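Local coordinates for protein peptidoglycan glycosyltransferase (Eggerthella lenta, PDB 4MNR) that is of undescribed detailed function but belongs to the penicillin-binding proteins, pairing an N-terminal dimerisation-type domain with a domain of the beta-lactamase-like fold, at residues 51-56 / 154-159; 186-191 / 238-243; 198-203 / 249-254. One frame throughout, in Å; residues are numbered along the deposited sequence.

Contact 1 of 3, residues 51-56 / 154-159; sequences REYPAG and ADFAAV
Tyr53 meets Ala154 and Phe156 where the N-terminal region of this penicillin-binding protein touches the start of helix 156-165. Tyr53 comes just after edge strand 49-52 of the six-stranded mixed sheet. Its CB sits 3.6 Å from Ala154 N, and the two CB atoms are 4.1 Å apart. Tyr53 CG is anti to the carbonyl carbon, beside the backbone N (chi1 -63°), which carries the ring past Ala154 CA to Phe156. There Tyr53 CE2 comes 3.9 Å from Phe156 CE1. The two ring planes are turned 72° apart and meet obliquely. Their centroids lie 5.9 Å apart, and the side chains cross at about a right angle. Phe156 CG fits between its backbone N and carbonyl carbon (chi1 65°), which turns the ring away from the body of the helix, out from its N-terminal end toward Tyr53. The Phe156 ring also meets Tyr65, with nearly parallel planes. The buried Tyr53 keeps its hydroxyl satisfied, because OH is hydrogen-bonded to Glu76 OE1 and to Ser66 N. These bonds fix the far end of the ring, while Ala154 borders its base. No direct hydrogen bond joins the two segments. A single water takes that role instead. It accepts from Ala154 N at 2.9 Å, and it donates to Tyr53 O at 2.7 Å and to Gly56 O at 2.8 Å.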
loop_
_atom_site.group_PDB
_atom_site.type_symbol
_atom_site.label_atom_id
_atom_site.label_comp_id
_atom_site.label_asym_id
_atom_site.label_seq_id
_atom_site.Cartn_x
_atom_site.Cartn_y
_atom_site.Cartn_z
ATOM N N ARG A 51 -16.994 26.763 -0.358
ATOM C CA ARG A 51 -16.572 25.452 0.122
ATOM C C ARG A 51 -15.769 25.595 1.414
ATOM O O ARG A 51 -14.875 26.433 1.504
ATOM C CB ARG A 51 -15.724 24.766 -0.950
ATOM C CG ARG A 51 -15.656 23.266 -0.849
ATOM C CD ARG A 51 -17.029 22.631 -1.021
ATOM N NE ARG A 51 -16.937 21.181 -1.180
ATOM C CZ ARG A 51 -17.950 20.349 -0.957
ATOM N NH1 ARG A 51 -19.120 20.832 -0.553
ATOM N NH2 ARG A 51 -17.792 19.037 -1.126
ATOM N N GLU A 52 -16.107 24.797 2.418
ATOM C CA GLU A 52 -15.362 24.779 3.671
ATOM C C GLU A 52 -14.730 23.408 3.887
ATOM O O GLU A 52 -15.349 22.387 3.581
ATOM C CB GLU A 52 -16.281 25.074 4.852
ATOM C CG GLU A 52 -16.717 26.510 4.985
ATOM C CD GLU A 52 -17.384 26.774 6.325
ATOM O OE1 GLU A 52 -17.657 25.791 7.051
ATOM O OE2 GLU A 52 -17.629 27.959 6.649
ATOM N N TYR A 53 -13.509 23.399 4.428
ATOM C CA TYR A 53 -12.795 22.153 4.769
ATOM C C TYR A 53 -12.464 22.148 6.262
ATOM O O TYR A 53 -11.387 22.586 6.675
ATOM C CB TYR A 53 -11.532 22.011 3.911
ATOM C CG TYR A 53 -11.849 21.893 2.437
ATOM C CD1 TYR A 53 -12.097 20.659 1.865
ATOM C CD2 TYR A 53 -11.932 23.020 1.627
ATOM C CE1 TYR A 53 -12.418 20.539 0.525
ATOM C CE2 TYR A 53 -12.241 22.911 0.280
ATOM C CZ TYR A 53 -12.479 21.663 -0.264
ATOM O OH TYR A 53 -12.799 21.536 -1.599
ATOM N N PRO A 54 -13.409 21.675 7.090
ATOM C CA PRO A 54 -13.309 21.974 8.524
ATOM C C PRO A 54 -12.493 20.981 9.348
ATOM O O PRO A 54 -12.444 21.120 10.572
ATOM C CB PRO A 54 -14.770 21.942 8.977
ATOM C CG PRO A 54 -15.416 20.952 8.071
ATOM C CD PRO A 54 -14.693 21.040 6.739
ATOM N N ALA A 55 -11.867 20.000 8.711
ATOM C CA ALA A 55 -11.164 18.965 9.466
ATOM C C ALA A 55 -9.638 19.052 9.393
ATOM O O ALA A 55 -8.953 18.042 9.570
ATOM C CB ALA A 55 -11.638 17.566 9.034
ATOM N N GLY A 56 -9.108 20.243 9.133
ATOM C CA GLY A 56 -7.668 20.442 9.183
ATOM C C GLY A 56 -6.969 19.605 8.138
ATOM O O GLY A 56 -7.334 19.655 6.970
ATOM N N ALA A 154 -8.131 23.097 3.734
ATOM C CA ALA A 154 -8.660 24.438 3.519
ATOM C C ALA A 154 -7.665 25.322 2.777
ATOM O O ALA A 154 -8.060 26.238 2.054
ATOM C CB ALA A 154 -9.055 25.086 4.849
ATOM N N ASP A 155 -6.378 25.035 2.951
ATOM C CA ASP A 155 -5.323 25.882 2.402
ATOM C C ASP A 155 -4.774 25.406 1.066
ATOM O O ASP A 155 -3.636 25.722 0.725
ATOM C CB ASP A 155 -4.176 25.983 3.401
ATOM C CG ASP A 155 -4.604 26.583 4.716
ATOM O OD1 ASP A 155 -5.396 27.549 4.698
ATOM O OD2 ASP A 155 -4.156 26.084 5.769
ATOM N N PHE A 156 -5.573 24.661 0.308
ATOM C CA PHE A 156 -5.116 24.097 -0.964
ATOM C C PHE A 156 -4.566 25.137 -1.942
ATOM O O PHE A 156 -3.588 24.874 -2.643
ATOM C CB PHE A 156 -6.235 23.286 -1.634
ATOM C CG PHE A 156 -7.418 24.115 -2.044
ATOM C CD1 PHE A 156 -8.454 24.358 -1.150
ATOM C CD2 PHE A 156 -7.502 24.652 -3.317
ATOM C CE1 PHE A 156 -9.547 25.128 -1.519
ATOM C CE2 PHE A 156 -8.589 25.426 -3.692
ATOM C CZ PHE A 156 -9.616 25.662 -2.794
ATOM N N ALA A 157 -5.176 26.322 -1.976
ATOM C CA ALA A 157 -4.759 27.367 -2.907
ATOM C C ALA A 157 -3.340 27.845 -2.610
ATOM O O ALA A 157 -2.501 27.946 -3.511
ATOM C CB ALA A 157 -5.740 28.531 -2.874
ATOM N N ALA A 158 -3.075 28.133 -1.343
ATOM C CA ALA A 158 -1.733 28.518 -0.920
ATOM C C ALA A 158 -0.707 27.410 -1.171
ATOM O O ALA A 158 0.437 27.692 -1.525
ATOM C CB ALA A 158 -1.735 28.928 0.542
ATOM N N VAL A 159 -1.113 26.152 -0.989
ATOM C CA VAL A 159 -0.227 25.013 -1.216
ATOM C C VAL A 159 0.075 24.828 -2.699
ATOM O O VAL A 159 1.194 24.492 -3.080
ATOM C CB VAL A 159 -0.821 23.702 -0.632
ATOM C CG1 VAL A 159 0.073 22.520 -0.934
ATOM C CG2 VAL A 159 -1.011 23.837 0.868
HETATM O O HOH W 1 -8.752 22.042 6.374
#

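Contact 2 of 3, residues 186-191 / 238-243; sequences TFKIVT and ELSSNT
Lys188 reaches from the first turn of helix 188-197 to Ser240 and Asn242, which joins two hallmark motifs of the penicillin-binding and beta-lactamase family. Ser185 and Lys188 fit the SxxK motif. Ser240 and Asn242 fit the SxN motif, in the short link between helix 233-239 and helix 242-263. In this family both motifs line the active-site cleft. The Lys188 chain is extended beyond CG, so its length spans the 8.1 Å between Lys188 CA and Ser240 CA. Its NZ donates to Ser240 OG at 3.0 Å and to Asn242 OD1, also at 3.0 Å. The Asn242 side chain crosses the lysine at about a right angle. NZ meets OD1 from above the carbonyl plane, 38° out of it, with a C=O...N angle of 137°. Asn242 ND2 bonds to Ser221 O, which holds the amide with OD1 turned to the lysine. Ser240 has positive phi and ends helix 233-239 in a Schellman motif. Its OG is anti to the backbone N, beside the carbonyl carbon (chi1 -154°), which turns it to the lysine. This OG is gripped twice, by Lys188 NZ and by Lys400 NZ of the family's KTG motif. Lys188, Ser240 and Asn242 are all buried. The lysine CE also lies 3.5 Å from Asn242 OD1, beside the NZ bond.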
loop_
_atom_site.group_PDB
_atom_site.type_symbol
_atom_site.label_atom_id
_atom_site.label_comp_id
_atom_site.label_asym_id
_atom_site.label_seq_id
_atom_site.Cartn_x
_atom_site.Cartn_y
_atom_site.Cartn_z
ATOM N N THR A 186 9.428 -6.468 1.148
ATOM C CA THR A 186 7.997 -6.682 1.341
ATOM C C THR A 186 7.405 -7.568 0.236
ATOM O O THR A 186 6.475 -8.344 0.449
ATOM C CB THR A 186 7.230 -5.348 1.379
ATOM O OG1 THR A 186 8.143 -4.273 1.127
ATOM C CG2 THR A 186 6.672 -5.147 2.754
ATOM N N PHE A 187 7.976 -7.458 -0.956
ATOM C CA PHE A 187 7.542 -8.238 -2.109
ATOM C C PHE A 187 7.815 -9.733 -1.933
ATOM O O PHE A 187 7.274 -10.562 -2.667
ATOM C CB PHE A 187 8.263 -7.713 -3.364
ATOM C CG PHE A 187 7.843 -8.368 -4.648
ATOM C CD1 PHE A 187 6.683 -7.976 -5.313
ATOM C CD2 PHE A 187 8.643 -9.330 -5.228
ATOM C CE1 PHE A 187 6.306 -8.573 -6.506
ATOM C CE2 PHE A 187 8.273 -9.944 -6.426
ATOM C CZ PHE A 187 7.099 -9.556 -7.066
ATOM N N LYS A 188 8.671 -10.086 -0.976
ATOM C CA LYS A 188 8.928 -11.501 -0.721
ATOM C C LYS A 188 7.637 -12.247 -0.355
ATOM O O LYS A 188 7.562 -13.463 -0.512
ATOM C CB LYS A 188 10.012 -11.684 0.352
ATOM C CG LYS A 188 11.393 -11.256 -0.124
ATOM C CD LYS A 188 12.430 -11.290 0.985
ATOM C CE LYS A 188 13.778 -10.757 0.450
ATOM N NZ LYS A 188 14.710 -10.497 1.557
ATOM N N ILE A 189 6.618 -11.524 0.096
ATOM C CA ILE A 189 5.313 -12.158 0.314
ATOM C C ILE A 189 4.829 -12.789 -1.000
ATOM O O ILE A 189 4.357 -13.930 -1.028
ATOM C CB ILE A 189 4.257 -11.142 0.780
ATOM C CG1 ILE A 189 4.612 -10.567 2.157
ATOM C CG2 ILE A 189 2.879 -11.800 0.806
ATOM C CD1 ILE A 189 3.696 -9.437 2.579
ATOM N N VAL A 190 4.973 -12.050 -2.101
ATOM C CA VAL A 190 4.579 -12.550 -3.426
ATOM C C VAL A 190 5.442 -13.724 -3.893
ATOM O O VAL A 190 4.917 -14.749 -4.336
ATOM C CB VAL A 190 4.605 -11.437 -4.503
ATOM C CG1 VAL A 190 4.252 -12.002 -5.885
ATOM C CG2 VAL A 190 3.637 -10.332 -4.130
ATOM N N THR A 191 6.758 -13.576 -3.788
ATOM C CA THR A 191 7.675 -14.646 -4.160
ATOM C C THR A 191 7.419 -15.936 -3.384
ATOM O O THR A 191 7.318 -17.008 -3.975
ATOM C CB THR A 191 9.120 -14.199 -3.985
ATOM O OG1 THR A 191 9.285 -12.952 -4.666
ATOM C CG2 THR A 191 10.083 -15.222 -4.596
ATOM N N GLU A 238 11.861 -14.989 7.687
ATOM C CA GLU A 238 12.008 -14.315 8.983
ATOM C C GLU A 238 13.177 -13.334 9.019
ATOM O O GLU A 238 13.040 -12.231 9.557
ATOM C CB GLU A 238 12.128 -15.316 10.131
ATOM C CG GLU A 238 10.902 -16.201 10.295
ATOM C CD GLU A 238 11.072 -17.249 11.390
ATOM O OE1 GLU A 238 12.181 -17.353 11.959
ATOM O OE2 GLU A 238 10.090 -17.965 11.689
ATOM N N LEU A 239 14.315 -13.737 8.448
ATOM C CA LEU A 239 15.527 -12.928 8.468
ATOM C C LEU A 239 15.600 -11.996 7.262
ATOM O O LEU A 239 16.495 -11.152 7.175
ATOM C CB LEU A 239 16.766 -13.829 8.485
ATOM C CG LEU A 239 16.971 -14.627 9.775
ATOM C CD1 LEU A 239 18.153 -15.585 9.642
ATOM C CD2 LEU A 239 17.170 -13.677 10.946
ATOM N N SER A 240 14.665 -12.172 6.335
ATOM C CA SER A 240 14.636 -11.435 5.069
ATOM C C SER A 240 15.925 -11.570 4.244
ATOM O O SER A 240 16.538 -10.574 3.870
ATOM C CB SER A 240 14.319 -9.961 5.305
ATOM O OG SER A 240 13.718 -9.422 4.141
ATOM N N SER A 241 16.320 -12.801 3.938
ATOM C CA SER A 241 17.557 -13.024 3.179
ATOM C C SER A 241 17.389 -12.817 1.671
ATOM O O SER A 241 16.616 -13.521 1.013
ATOM C CB SER A 241 18.092 -14.437 3.438
ATOM O OG SER A 241 19.137 -14.734 2.517
ATOM N N ASN A 242 18.121 -11.854 1.121
ATOM C CA ASN A 242 18.076 -11.607 -0.317
ATOM C C ASN A 242 18.744 -12.736 -1.098
ATOM O O ASN A 242 18.313 -13.087 -2.202
ATOM C CB ASN A 242 18.781 -10.288 -0.672
ATOM C CG ASN A 242 18.067 -9.058 -0.106
ATOM O OD1 ASN A 242 16.841 -9.025 0.000
ATOM N ND2 ASN A 242 18.849 -8.032 0.251
ATOM N N THR A 243 19.816 -13.296 -0.550
ATOM C CA THR A 243 20.514 -14.351 -1.302
ATOM C C THR A 243 19.695 -15.637 -1.400
ATOM O O THR A 243 19.778 -16.352 -2.397
ATOM C CB THR A 243 21.937 -14.623 -0.806
ATOM O OG1 THR A 243 21.912 -14.989 0.575
ATOM C CG2 THR A 243 22.822 -13.374 -1.004
#

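Contact 3 of 3, residues 198-203 / 249-254; sequences DDVAGE and GVEMGA
Glu251 and selenomethionine Met252 of helix 242-263 pack on Val200, in the loop after helix 188-197 of the penicillin-binding domain. The Glu251 chain leaves the helix extended, with CG anti to its backbone N (chi1 -179°). Its CB stands 4.5 Å from Val200 CG1. The next carbon, CG, touches the same methyl at 3.9 Å. The two side chains slide past each other in opposite directions. At the tip, Glu251 OE2 comes 3.8 Å from Val200 O. A water joins these two acceptors. It donates to Val200 O at 2.9 Å and, weakly, to Glu251 OE2 at 3.3 Å. A magnesium ion lies about 3 Å from the Glu251 side chain. On the deeper side, Val200 CG2 rests on Met252 CB at 3.8 Å, with the side chains crossing at about a right angle. Leu248 and Lys256 of the same helix also touch Val200. The contact is thus apolar near the helix and polar toward the exposed end of Glu251. No direct hydrogen bond crosses it. The water lets a carbonyl and a carboxylate, both acceptors, sit close together, and the nearby magnesium would be expected to ease the negative charge of Glu251.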
loop_
_atom_site.group_PDB
_atom_site.type_symbol
_atom_site.label_atom_id
_atom_site.label_comp_id
_atom_site.label_asym_id
_atom_site.label_seq_id
_atom_site.Cartn_x
_atom_site.Cartn_y
_atom_site.Cartn_z
ATOM N N ASP A 198 3.031 -23.058 -6.429
ATOM C CA ASP A 198 3.519 -23.792 -7.596
ATOM C C ASP A 198 4.408 -24.967 -7.206
ATOM O O ASP A 198 4.952 -25.660 -8.075
ATOM C CB ASP A 198 4.291 -22.859 -8.532
ATOM C CG ASP A 198 3.402 -21.814 -9.188
ATOM O OD1 ASP A 198 2.174 -22.037 -9.282
ATOM O OD2 ASP A 198 3.938 -20.767 -9.617
ATOM N N ASP A 199 4.553 -25.183 -5.900
ATOM C CA ASP A 199 5.342 -26.295 -5.365
ATOM C C ASP A 199 6.801 -26.254 -5.814
ATOM O O ASP A 199 7.423 -27.294 -6.026
ATOM C CB ASP A 199 4.714 -27.645 -5.735
ATOM C CG ASP A 199 5.024 -28.728 -4.722
ATOM O OD1 ASP A 199 5.092 -28.410 -3.515
ATOM O OD2 ASP A 199 5.198 -29.897 -5.131
ATOM N N VAL A 200 7.344 -25.049 -5.944
ATOM C CA VAL A 200 8.758 -24.894 -6.271
ATOM C C VAL A 200 9.631 -25.233 -5.062
ATOM O O VAL A 200 10.694 -25.841 -5.197
ATOM C CB VAL A 200 9.061 -23.467 -6.754
ATOM C CG1 VAL A 200 10.567 -23.270 -6.944
ATOM C CG2 VAL A 200 8.305 -23.184 -8.051
ATOM N N ALA A 201 9.175 -24.828 -3.882
ATOM C CA ALA A 201 9.873 -25.113 -2.634
ATOM C C ALA A 201 8.826 -25.168 -1.543
ATOM O O ALA A 201 7.672 -24.786 -1.765
ATOM C CB ALA A 201 10.895 -24.027 -2.316
ATOM N N GLY A 202 9.229 -25.627 -0.363
ATOM C CA GLY A 202 8.347 -25.596 0.794
ATOM C C GLY A 202 8.985 -24.810 1.924
ATOM O O GLY A 202 10.152 -24.421 1.830
ATOM N N GLU A 203 8.233 -24.593 3.002
ATOM C CA GLU A 203 8.718 -23.798 4.123
ATOM C C GLU A 203 9.984 -24.397 4.711
ATOM O O GLU A 203 10.819 -23.680 5.255
ATOM C CB GLU A 203 7.658 -23.712 5.227
ATOM C CG GLU A 203 6.336 -23.084 4.813
ATOM C CD GLU A 203 5.319 -24.120 4.342
ATOM O OE1 GLU A 203 5.716 -25.070 3.636
ATOM O OE2 GLU A 203 4.123 -23.989 4.686
ATOM N N GLY A 249 14.130 -17.272 -6.803
ATOM C CA GLY A 249 13.705 -16.674 -8.060
ATOM C C GLY A 249 14.260 -17.388 -9.285
ATOM O O GLY A 249 13.522 -17.682 -10.227
ATOM N N VAL A 250 15.559 -17.666 -9.274
ATOM C CA VAL A 250 16.183 -18.379 -10.382
ATOM C C VAL A 250 15.607 -19.789 -10.489
ATOM O O VAL A 250 15.386 -20.300 -11.587
ATOM C CB VAL A 250 17.714 -18.440 -10.212
ATOM C CG1 VAL A 250 18.334 -19.458 -11.169
ATOM C CG2 VAL A 250 18.318 -17.057 -10.409
ATOM N N GLU A 251 15.357 -20.420 -9.346
ATOM C CA GLU A 251 14.817 -21.775 -9.367
ATOM C C GLU A 251 13.406 -21.813 -9.956
ATOM O O GLU A 251 13.078 -22.706 -10.753
ATOM C CB GLU A 251 14.833 -22.396 -7.969
ATOM C CG GLU A 251 14.303 -23.816 -7.955
ATOM C CD GLU A 251 14.582 -24.543 -6.660
ATOM O OE1 GLU A 251 15.115 -23.909 -5.724
ATOM O OE2 GLU A 251 14.270 -25.753 -6.583
HETATM N N MSE A 252 12.566 -20.853 -9.588
HETATM C CA MSE A 252 11.196 -20.858 -10.104
HETATM C C MSE A 252 11.133 -20.385 -11.552
HETATM O O MSE A 252 10.257 -20.806 -12.310
HETATM C CB MSE A 252 10.234 -20.062 -9.213
HETATM C CG MSE A 252 10.302 -18.556 -9.356
HETATM SE SE MSE A 252 8.812 -17.687 -8.420
HETATM C CE MSE A 252 9.150 -18.358 -6.613
ATOM N N GLY A 253 12.076 -19.529 -11.940
ATOM C CA GLY A 253 12.141 -19.076 -13.315
ATOM C C GLY A 253 11.269 -17.867 -13.581
ATOM O O GLY A 253 10.336 -17.555 -12.828
ATOM N N ALA A 254 11.565 -17.193 -14.689
ATOM C CA ALA A 254 10.901 -15.936 -15.015
ATOM C C ALA A 254 9.398 -16.090 -15.241
ATOM O O ALA A 254 8.614 -15.282 -14.741
ATOM C CB ALA A 254 11.566 -15.296 -16.240
HETATM O O HOH W 2 12.922 -27.156 -3.869
#

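From the N terminus, contact 1 comes first. It closes a loop of 97 residues and joins the edge of the mixed sheet to helix 156-165. It is complete before contact 2 opens, and its centre lies about 41 Å from the centre of contact 2 and about 51 Å from that of contact 3, across the chain's centre. Contacts 2 and 3 cross: 186-191 and 198-203 come first, then their partners 238-243 and 249-254 in the same order. One contact ties the start of helix 188-197 to the start of helix 242-263. The other ties the loop after helix 188-197 to a later turn of helix 242-263. They share helix 242-263, with centres about 13 Å apart.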